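Local structure of glycosyl hydrolase (Streptomyces cattleya, 7LR8) at residues B[198-201]-B[206-209]. The protein is a family GH5 glycoside hydrolase that probably cleaves the Manβ1-4GlcNAc core disaccharide released during N-glycan breakdown. The protein carries 1 engineered substitution. Residues are numbered along the deposited sequence; the frame is centred on the assembly and turned at random.
Sequences YDAA and DHPF
Ala201 and Phe209 bring the backbones of 198-201 and 206-209 closest, their CA atoms 5.3 Å apart. No hydrogen bond joins the two segments; CA of Ala201 makes a weak C-H···O contact to Phe209 O at 3.4 Å, and Arg373 hydrogen-bonds to the O atoms of both Phe209 and His207. On its own side, 198-201 is tightened by a turn in which Ala201 N donates to Tyr198 O over 2.9 Å. The main side-chain contact is a CH-pi one: the methyl CB of Ala200 sits 3.6 Å from the centroid of the His207 imidazole, only 4° off the ring normal. A chi1 of -174° swings the imidazole across to that methyl, while CD of Pro208 lies against the opposite face, offset toward the rim. CD2 of His207 lies 3.7 Å from the backbone carbon C of Ala200. Asn155 ND2 bonds to His207 NE2 and helps hold the ring's rotation, while its OD1 accepts the backbone N-H of Tyr198. Without the ring, as with an alanine here, the Ala200 methyl would probably lose its aromatic cover and Asn155 ND2 its acceptor. Tyr198, just after strand 194-196 of the (beta/alpha)8 barrel, touches the bound N-acetylglucosamine, whereas the Phe209 side chain packs on Ala173 and Leu177 of helix 170-187. The contact lies across the short helix 200-203, between the sugar pocket and that outer helix.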
loop_
_atom_site.group_PDB
_atom_site.type_symbol
_atom_site.label_atom_id
_atom_site.label_comp_id
_atom_site.label_asym_id
_atom_site.label_seq_id
_atom_site.Cartn_x
_atom_site.Cartn_y
_atom_site.Cartn_z
ATOM N N TYR B 198 -4.547 16.375 -13.130
ATOM C CA TYR B 198 -3.483 16.447 -14.127
ATOM C C TYR B 198 -4.079 16.621 -15.526
ATOM O O TYR B 198 -5.291 16.517 -15.727
ATOM C CB TYR B 198 -2.567 15.227 -14.030
ATOM C CG TYR B 198 -2.875 14.058 -14.945
ATOM C CD1 TYR B 198 -3.862 13.136 -14.625
ATOM C CD2 TYR B 198 -2.128 13.851 -16.106
ATOM C CE1 TYR B 198 -4.127 12.050 -15.451
ATOM C CE2 TYR B 198 -2.380 12.769 -16.932
ATOM C CZ TYR B 198 -3.378 11.873 -16.596
ATOM O OH TYR B 198 -3.616 10.802 -17.434
ATOM N N ASP B 199 -3.209 16.913 -16.507
ATOM C CA ASP B 199 -3.668 17.536 -17.750
ATOM C C ASP B 199 -4.558 16.637 -18.607
ATOM O O ASP B 199 -5.089 17.125 -19.612
ATOM C CB ASP B 199 -2.471 18.077 -18.569
ATOM C CG ASP B 199 -1.481 16.995 -19.016
ATOM O OD1 ASP B 199 -1.878 15.818 -19.194
ATOM O OD2 ASP B 199 -0.288 17.343 -19.191
ATOM N N ALA B 200 -4.761 15.363 -18.244
ATOM C CA ALA B 200 -5.812 14.584 -18.898
ATOM C C ALA B 200 -7.163 15.282 -18.806
ATOM O O ALA B 200 -8.009 15.128 -19.697
ATOM C CB ALA B 200 -5.917 13.195 -18.270
ATOM N N ALA B 201 -7.384 16.062 -17.746
ATOM C CA ALA B 201 -8.652 16.779 -17.619
ATOM C C ALA B 201 -8.859 17.773 -18.760
ATOM O O ALA B 201 -10.003 18.086 -19.099
ATOM C CB ALA B 201 -8.723 17.502 -16.273
ATOM N N ASP B 206 -12.809 11.620 -23.449
ATOM C CA ASP B 206 -13.483 10.600 -22.643
ATOM C C ASP B 206 -12.909 10.452 -21.235
ATOM O O ASP B 206 -13.364 9.580 -20.490
ATOM C CB ASP B 206 -13.480 9.228 -23.333
ATOM C CG ASP B 206 -14.067 9.285 -24.727
ATOM O OD1 ASP B 206 -15.098 9.968 -24.910
ATOM O OD2 ASP B 206 -13.493 8.656 -25.640
ATOM N N HIS B 207 -11.944 11.275 -20.834
ATOM C CA HIS B 207 -11.478 11.258 -19.449
ATOM C C HIS B 207 -12.586 11.767 -18.526
ATOM O O HIS B 207 -13.233 12.770 -18.841
ATOM C CB HIS B 207 -10.212 12.116 -19.322
ATOM C CG HIS B 207 -9.566 12.056 -17.972
ATOM N ND1 HIS B 207 -8.938 10.925 -17.495
ATOM C CD2 HIS B 207 -9.426 13.002 -17.009
ATOM C CE1 HIS B 207 -8.443 11.175 -16.295
ATOM N NE2 HIS B 207 -8.738 12.423 -15.971
ATOM N N PRO B 208 -12.843 11.095 -17.396
ATOM C CA PRO B 208 -14.047 11.414 -16.605
ATOM C C PRO B 208 -13.983 12.760 -15.917
ATOM O O PRO B 208 -15.036 13.345 -15.624
ATOM C CB PRO B 208 -14.107 10.276 -15.573
ATOM C CG PRO B 208 -13.232 9.207 -16.107
ATOM C CD PRO B 208 -12.157 9.893 -16.898
ATOM N N PHE B 209 -12.788 13.246 -15.604
ATOM C CA PHE B 209 -12.632 14.547 -14.978
ATOM C C PHE B 209 -12.498 15.572 -16.088
ATOM O O PHE B 209 -11.667 15.406 -16.989
ATOM C CB PHE B 209 -11.421 14.557 -14.042
ATOM C CG PHE B 209 -11.670 13.855 -12.722
ATOM C CD1 PHE B 209 -11.608 12.469 -12.628
ATOM C CD2 PHE B 209 -11.942 14.590 -11.575
ATOM C CE1 PHE B 209 -11.835 11.823 -11.403
ATOM C CE2 PHE B 209 -12.171 13.959 -10.351
ATOM C CZ PHE B 209 -12.121 12.569 -10.264
#